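Local coordinates for protein geranyltranstransferase (Agrobacterium tumefaciens, PDB 2H8O) that probably catalyses the condensation of geranyl diphosphate with isopentenyl diphosphate to give farnesyl diphosphate, the C15 precursor of many isoprenoids, at residues Q241-R246 / A314-K319; E308-L313 / I322-A327; P90-E95 / R227-A232. All coordinates share one frame; numbering follows the deposited sequence.

Contact 1: Q241-R246 / A314-K319; sequences QAERQR and APYGEK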
# COMPACT_ATOMS: atom_id res chain seq x y z
N GLN A 241 6.46 -8.40 -25.14
CA GLN A 241 7.28 -7.31 -24.63
C GLN A 241 7.19 -6.04 -25.47
O GLN A 241 7.10 -4.94 -24.94
CB GLN A 241 8.76 -7.73 -24.53
CG GLN A 241 9.05 -8.57 -23.32
CD GLN A 241 10.54 -8.71 -23.04
OE1 GLN A 241 11.33 -9.03 -23.94
NE2 GLN A 241 10.92 -8.49 -21.79
N ALA A 242 7.24 -6.20 -26.79
CA ALA A 242 7.19 -5.07 -27.71
C ALA A 242 5.95 -4.23 -27.53
O ALA A 242 6.01 -3.01 -27.52
CB ALA A 242 7.27 -5.57 -29.15
N GLU A 243 4.82 -4.91 -27.41
CA GLU A 243 3.52 -4.26 -27.29
C GLU A 243 3.37 -3.61 -25.91
O GLU A 243 2.83 -2.51 -25.78
CB GLU A 243 2.44 -5.29 -27.52
CG GLU A 243 1.06 -4.76 -27.44
CD GLU A 243 0.08 -5.68 -28.13
OE1 GLU A 243 -0.34 -6.67 -27.49
OE2 GLU A 243 -0.27 -5.41 -29.31
N ARG A 244 3.84 -4.31 -24.88
CA ARG A 244 3.88 -3.71 -23.54
C ARG A 244 4.72 -2.43 -23.55
O ARG A 244 4.30 -1.41 -23.02
CB ARG A 244 4.40 -4.72 -22.53
CG ARG A 244 4.50 -4.17 -21.14
CD ARG A 244 4.77 -5.24 -20.13
NE ARG A 244 5.13 -4.65 -18.84
CZ ARG A 244 5.43 -5.36 -17.75
NH1 ARG A 244 5.38 -6.69 -17.76
NH2 ARG A 244 5.78 -4.72 -16.64
N GLN A 245 5.91 -2.46 -24.16
CA GLN A 245 6.73 -1.25 -24.30
C GLN A 245 6.01 -0.15 -25.06
O GLN A 245 6.12 1.01 -24.69
CB GLN A 245 8.10 -1.52 -24.97
CG GLN A 245 9.10 -2.17 -24.08
CD GLN A 245 9.23 -1.44 -22.76
OE1 GLN A 245 9.48 -0.25 -22.74
NE2 GLN A 245 8.96 -2.15 -21.66
N ARG A 246 5.32 -0.51 -26.14
CA ARG A 246 4.58 0.46 -26.95
C ARG A 246 3.54 1.18 -26.07
O ARG A 246 3.45 2.42 -26.09
CB ARG A 246 3.88 -0.25 -28.11
CG ARG A 246 3.09 0.68 -29.03
CD ARG A 246 2.66 -0.02 -30.33
NE ARG A 246 3.86 -0.48 -31.07
CZ ARG A 246 4.60 0.26 -31.91
NH1 ARG A 246 4.29 1.52 -32.21
NH2 ARG A 246 5.67 -0.28 -32.48
N ALA A 314 -0.58 3.81 -34.31
CA ALA A 314 -0.90 3.66 -35.72
C ALA A 314 -1.15 2.22 -36.12
O ALA A 314 -2.09 1.95 -36.88
CB ALA A 314 0.22 4.24 -36.58
N PRO A 315 -0.32 1.27 -35.63
CA PRO A 315 -0.51 -0.10 -36.11
C PRO A 315 -1.86 -0.74 -35.80
O PRO A 315 -2.23 -1.73 -36.44
CB PRO A 315 0.62 -0.88 -35.41
CG PRO A 315 1.64 0.14 -35.10
CD PRO A 315 0.84 1.36 -34.72
N TYR A 316 -2.59 -0.20 -34.82
CA TYR A 316 -3.90 -0.74 -34.45
C TYR A 316 -5.06 -0.16 -35.25
O TYR A 316 -6.19 -0.59 -35.06
CB TYR A 316 -4.16 -0.52 -32.95
CG TYR A 316 -3.09 -1.16 -32.11
CD1 TYR A 316 -3.15 -2.51 -31.78
CD2 TYR A 316 -2.00 -0.42 -31.67
CE1 TYR A 316 -2.13 -3.10 -31.02
CE2 TYR A 316 -1.00 -0.99 -30.93
CZ TYR A 316 -1.06 -2.34 -30.61
OH TYR A 316 -0.03 -2.87 -29.87
N GLY A 317 -4.78 0.80 -36.14
CA GLY A 317 -5.80 1.37 -37.01
C GLY A 317 -6.95 2.02 -36.26
O GLY A 317 -6.74 2.67 -35.24
N GLU A 318 -8.17 1.83 -36.77
CA GLU A 318 -9.36 2.48 -36.21
C GLU A 318 -9.58 2.15 -34.75
O GLU A 318 -10.21 2.91 -34.00
CB GLU A 318 -10.62 2.06 -36.98
CG GLU A 318 -10.58 2.26 -38.47
CD GLU A 318 -10.64 3.72 -38.88
OE1 GLU A 318 -10.40 4.59 -38.02
OE2 GLU A 318 -10.93 3.97 -40.07
N LYS A 319 -9.11 0.98 -34.33
CA LYS A 319 -9.31 0.50 -32.98
C LYS A 319 -8.60 1.40 -31.95
O LYS A 319 -8.95 1.39 -30.77
CB LYS A 319 -8.79 -0.93 -32.89
CG LYS A 319 -9.19 -1.68 -31.65
CD LYS A 319 -8.96 -3.17 -31.80
CE LYS A 319 -7.50 -3.50 -32.13
NZ LYS A 319 -7.26 -3.64 -33.61
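The phenol ring of Tyr316 is approached along its rim: Glu243 OE2 lies in the ring plane at the hydroxyl end, and Arg246 CD comes to 3.8 Å from Tyr316 CE2, also near that plane. The Arg246 guanidinium has Pro315 CG over one face, displaced toward the rim, with Arg246 NH1 4.2 Å from Pro315 CG. A single hydrogen bond joins the two segments. Tyr316 OH donates to Glu243 OE2 at 2.6 Å, reaching the oxygen on its anti side and 23° out of the carboxylate plane. Glu243 gets there as an extended chain, its CG opposite the backbone N (chi1 -179°). The other carboxylate oxygen, OE1, is bonded to Ser239 OG, so both oxygens are gripped and the group's rotation is restricted. Arg246 passes the tyrosine antiparallel to it and turns at chi3 (-60°), and its NH1 is hydrogen-bonded to Leu312 O. The surface contact joins parts far apart in sequence: the connection between helices 295-312 and 321-331 meets the start of helix 241-267, while Leu99 of helix 88-99 and the following Leu100 pack against Tyr316.

Contact 2: E308-L313 / I322-A327; sequences EASELL and ILIAAA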
# COMPACT_ATOMS: atom_id res chain seq x y z
N GLU A 308 3.22 12.24 -31.59
CA GLU A 308 4.01 11.07 -31.23
C GLU A 308 3.15 9.97 -30.63
O GLU A 308 3.33 8.79 -30.95
CB GLU A 308 5.11 11.44 -30.24
CG GLU A 308 6.20 12.30 -30.86
CD GLU A 308 7.14 12.88 -29.85
OE1 GLU A 308 6.91 12.71 -28.63
OE2 GLU A 308 8.14 13.50 -30.27
N ALA A 309 2.22 10.37 -29.76
CA ALA A 309 1.28 9.43 -29.14
C ALA A 309 0.45 8.71 -30.20
O ALA A 309 0.29 7.49 -30.18
CB ALA A 309 0.36 10.18 -28.15
N SER A 310 -0.06 9.48 -31.15
CA SER A 310 -0.85 8.94 -32.25
C SER A 310 -0.07 7.98 -33.14
O SER A 310 -0.58 6.94 -33.57
CB SER A 310 -1.42 10.08 -33.08
OG SER A 310 -2.19 10.93 -32.25
N GLU A 311 1.19 8.32 -33.42
CA GLU A 311 2.02 7.47 -34.24
C GLU A 311 2.29 6.13 -33.56
O GLU A 311 2.37 5.09 -34.23
CB GLU A 311 3.33 8.20 -34.59
CG GLU A 311 4.07 7.63 -35.75
CD GLU A 311 5.23 8.53 -36.24
OE1 GLU A 311 6.13 8.03 -36.94
OE2 GLU A 311 5.25 9.75 -35.90
N LEU A 312 2.42 6.13 -32.23
CA LEU A 312 2.67 4.89 -31.50
C LEU A 312 1.56 3.89 -31.68
O LEU A 312 1.80 2.70 -31.68
CB LEU A 312 2.88 5.15 -30.00
CG LEU A 312 4.23 5.73 -29.62
CD1 LEU A 312 4.21 6.34 -28.20
CD2 LEU A 312 5.31 4.64 -29.73
N LEU A 313 0.32 4.38 -31.81
CA LEU A 313 -0.82 3.47 -31.91
C LEU A 313 -1.30 3.26 -33.34
O LEU A 313 -2.31 2.58 -33.55
CB LEU A 313 -1.97 4.00 -31.06
CG LEU A 313 -1.67 4.11 -29.57
CD1 LEU A 313 -2.98 4.35 -28.77
CD2 LEU A 313 -0.90 2.90 -29.01
N ILE A 322 -10.13 5.83 -29.91
CA ILE A 322 -10.51 6.31 -28.57
C ILE A 322 -9.31 6.78 -27.77
O ILE A 322 -9.35 7.84 -27.15
CB ILE A 322 -11.27 5.21 -27.79
CG1 ILE A 322 -12.67 5.07 -28.40
CG2 ILE A 322 -11.35 5.55 -26.32
CD1 ILE A 322 -13.43 3.92 -27.87
N LEU A 323 -8.24 6.00 -27.78
CA LEU A 323 -7.02 6.41 -27.07
C LEU A 323 -6.35 7.60 -27.72
O LEU A 323 -5.80 8.46 -27.04
CB LEU A 323 -6.04 5.26 -26.94
CG LEU A 323 -6.40 4.28 -25.83
CD1 LEU A 323 -5.54 3.01 -25.95
CD2 LEU A 323 -6.27 4.92 -24.43
N ILE A 324 -6.37 7.65 -29.05
CA ILE A 324 -5.81 8.81 -29.76
C ILE A 324 -6.63 10.07 -29.42
O ILE A 324 -6.05 11.14 -29.20
CB ILE A 324 -5.72 8.55 -31.27
CG1 ILE A 324 -4.60 7.54 -31.50
CG2 ILE A 324 -5.46 9.85 -32.06
CD1 ILE A 324 -4.51 7.05 -32.91
N ALA A 325 -7.95 9.93 -29.32
CA ALA A 325 -8.83 11.04 -28.92
C ALA A 325 -8.52 11.51 -27.50
O ALA A 325 -8.59 12.70 -27.21
CB ALA A 325 -10.29 10.64 -29.03
N ALA A 326 -8.17 10.57 -26.62
CA ALA A 326 -7.78 10.92 -25.26
C ALA A 326 -6.52 11.79 -25.29
O ALA A 326 -6.45 12.79 -24.59
CB ALA A 326 -7.55 9.68 -24.42
N ALA A 327 -5.55 11.41 -26.11
CA ALA A 327 -4.33 12.20 -26.21
C ALA A 327 -4.65 13.63 -26.65
O ALA A 327 -4.16 14.59 -26.08
CB ALA A 327 -3.32 11.53 -27.19
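Ile324 lies over Ser310, touching it with two branches. Its CG2 methyl approaches the serine side chain, 3.4 Å from Ser310 OG, while the other arm carries CD1 toward the serine backbone, 4.0 Å from Ser310 O. With chi1 at -72°, CG1 opposite the carbonyl carbon of Ile324 and CG2 opposite its nitrogen, CG2 is turned to the hydroxyl and CD1 to the serine backbone. The hydroxyl meets the methyl by van der Waals contact alone, its hydrogen bond being made back along its own helix to Val306 O. Here the CA atoms of Ser310 and Ile324 come within 5.6 Å, a close approach of the two backbones. Helices 295-312 and 321-331, joined by a short loop, run in roughly opposite directions and form an antiparallel helical hairpin, the last two helices of an all-alpha isoprenoid synthase fold. Farther from the loop, two small residues face each other, with Ala309 CB 4.0 Å from Ala327 CB. At the loop end, Leu313 lays its CD1 methyl against Leu323 CB at 3.7 Å, and the two leucine side chains cross at about a right angle. Phe250 of helix 241-267 packs on Ala309, Leu313 and Leu323 together, and Ile254 of the same helix touches Ala327. Ala326 packs on Phe39 of helix 34-57, and both Ile322 and Ala326 pack on Phe91 of helix 88-99.

Contact 3: P90-E95 / R227-A232; sequences PFLVIE and RFACEA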
# COMPACT_ATOMS: atom_id res chain seq x y z
N PRO A 90 -8.61 5.19 -14.61
CA PRO A 90 -9.39 4.02 -15.02
C PRO A 90 -9.76 3.98 -16.50
O PRO A 90 -9.76 2.91 -17.10
CB PRO A 90 -10.65 4.09 -14.16
CG PRO A 90 -10.47 5.16 -13.23
CD PRO A 90 -9.19 5.87 -13.44
N PHE A 91 -10.08 5.14 -17.08
CA PHE A 91 -10.40 5.21 -18.49
C PHE A 91 -9.26 4.61 -19.31
O PHE A 91 -9.47 3.80 -20.23
CB PHE A 91 -10.64 6.66 -18.92
CG PHE A 91 -10.67 6.85 -20.39
CD1 PHE A 91 -11.87 6.83 -21.09
CD2 PHE A 91 -9.50 7.05 -21.10
CE1 PHE A 91 -11.86 7.01 -22.48
CE2 PHE A 91 -9.51 7.22 -22.47
CZ PHE A 91 -10.68 7.20 -23.14
N LEU A 92 -8.03 5.02 -18.97
CA LEU A 92 -6.86 4.59 -19.72
C LEU A 92 -6.62 3.08 -19.57
O LEU A 92 -6.27 2.39 -20.55
CB LEU A 92 -5.62 5.40 -19.32
CG LEU A 92 -5.64 6.88 -19.74
CD1 LEU A 92 -4.56 7.66 -18.99
CD2 LEU A 92 -5.50 7.03 -21.25
N VAL A 93 -6.82 2.55 -18.37
CA VAL A 93 -6.71 1.10 -18.16
C VAL A 93 -7.74 0.33 -19.01
O VAL A 93 -7.40 -0.58 -19.80
CB VAL A 93 -6.86 0.72 -16.68
CG1 VAL A 93 -6.82 -0.80 -16.54
CG2 VAL A 93 -5.77 1.40 -15.83
N ILE A 94 -9.00 0.73 -18.87
CA ILE A 94 -10.10 0.10 -19.59
C ILE A 94 -9.84 0.13 -21.10
O ILE A 94 -10.03 -0.86 -21.81
CB ILE A 94 -11.43 0.81 -19.25
CG1 ILE A 94 -11.83 0.51 -17.79
CG2 ILE A 94 -12.55 0.38 -20.22
CD1 ILE A 94 -12.85 1.45 -17.22
N GLU A 95 -9.43 1.29 -21.61
CA GLU A 95 -9.27 1.45 -23.06
C GLU A 95 -7.99 0.81 -23.61
O GLU A 95 -7.96 0.34 -24.74
CB GLU A 95 -9.44 2.91 -23.47
CG GLU A 95 -10.88 3.44 -23.20
CD GLU A 95 -11.98 2.63 -23.93
OE1 GLU A 95 -11.73 2.12 -25.05
OE2 GLU A 95 -13.13 2.53 -23.42
N ARG A 227 1.48 6.45 -17.05
CA ARG A 227 2.28 5.40 -17.67
C ARG A 227 1.76 4.01 -17.30
O ARG A 227 1.49 3.16 -18.16
CB ARG A 227 3.75 5.58 -17.25
CG ARG A 227 4.70 4.52 -17.78
CD ARG A 227 6.05 4.59 -17.04
NE ARG A 227 5.95 3.97 -15.71
CZ ARG A 227 6.65 4.33 -14.64
NH1 ARG A 227 7.48 5.36 -14.66
NH2 ARG A 227 6.46 3.66 -13.50
N PHE A 228 1.61 3.78 -15.99
CA PHE A 228 1.10 2.53 -15.49
C PHE A 228 -0.29 2.23 -16.09
O PHE A 228 -0.57 1.10 -16.47
CB PHE A 228 1.01 2.54 -13.96
CG PHE A 228 0.22 1.38 -13.42
CD1 PHE A 228 0.83 0.16 -13.17
CD2 PHE A 228 -1.14 1.50 -13.20
CE1 PHE A 228 0.08 -0.92 -12.73
CE2 PHE A 228 -1.90 0.42 -12.76
CZ PHE A 228 -1.29 -0.79 -12.52
N ALA A 229 -1.17 3.23 -16.14
CA ALA A 229 -2.54 2.99 -16.61
C ALA A 229 -2.56 2.36 -18.00
O ALA A 229 -3.33 1.46 -18.28
CB ALA A 229 -3.32 4.29 -16.62
N CYS A 230 -1.69 2.86 -18.86
CA CYS A 230 -1.62 2.39 -20.24
C CYS A 230 -0.87 1.08 -20.36
O CYS A 230 -1.30 0.18 -21.05
CB CYS A 230 -0.95 3.45 -21.09
SG CYS A 230 -1.96 4.96 -21.22
N GLU A 231 0.26 0.99 -19.67
CA GLU A 231 1.04 -0.25 -19.68
C GLU A 231 0.26 -1.43 -19.10
O GLU A 231 0.39 -2.56 -19.55
CB GLU A 231 2.40 -0.06 -18.97
CG GLU A 231 3.35 -1.26 -19.09
CD GLU A 231 4.68 -1.06 -18.41
OE1 GLU A 231 4.90 0.01 -17.84
OE2 GLU A 231 5.52 -1.99 -18.48
N ALA A 232 -0.59 -1.14 -18.10
CA ALA A 232 -1.42 -2.16 -17.47
C ALA A 232 -2.29 -2.92 -18.46
O ALA A 232 -2.54 -4.12 -18.28
CB ALA A 232 -2.29 -1.55 -16.39
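Val93 holds CG1 opposite its backbone nitrogen (chi1 177°), which swings CG2 beside that nitrogen and onto Ala229, 3.5 Å from Ala229 O and 3.9 Å from Ala229 CB. The neighbouring Leu92 has its CG opposite its own carbonyl carbon, and its CB rests 3.7 Å from Ala229 CB. The alanine methyl is therefore touched by both residues of the facing helix. Farther out along the leucine, the CD2 branch reaches Cys230 SG at 4.1 Å, an apolar contact.

Small size at Ala229 goes with a close approach of backbones. The axes of the two short helical segments pass 7.4 Å apart, and the CA atoms of Val93 and Ala229 are separated by 4.8 Å. At this range the backbone itself takes part: the hydrogen on Val93 CA is turned toward Ala229 O, the CA 3.4 Å from it, with a bent angle of 141° at the hydrogen. Ala229 O is buried and has no conventional hydrogen-bond partner in the model, so this CA-H...O contact may offset part of the cost. One residue on, Cys230 O accepts a hydrogen bond from Ser96 OG. Leu114 of helix 104-125 packs on both Val93 and Ala229, and Leu323 of helix 321-331 lies against Leu92.

The helices run nearly parallel, crossing at -19°, although well over a hundred residues separate them in sequence. Pro90 ends a GGKRLRP sequence, the basic motif that in related synthases binds the diphosphate of isopentenyl diphosphate, and helix 211-237 carries the family's KT pair earlier along its length. The pair belongs to the buried core of the all-alpha isoprenoid synthase fold, the helical bundle that in this family surrounds the active site.

In the fold
The three contacts share one end of the helical bundle, with the centre of contact 3 about 8 Å from the centre of the chain, that of contact 2 about 17 Å and that of contact 1 about 21 Å. Contacts 1 and 2, centres about 10 Å apart, are joined by a probable hydrogen bond, Arg246 NH1 to Leu312 O at 2.8 Å. Contacts 1 and 3 meet through a salt bridge, Arg244 NE to Glu231 OE2 at 2.7 Å, between consecutive helices. Contacts 2 and 3 meet by packing, Ile322 CG2 lying 3.6 Å from Phe91 CZ. By family analogy, the second aspartate-rich motif, DDLLD, near the far end of helix 241-267, probably binds diphosphate through magnesium.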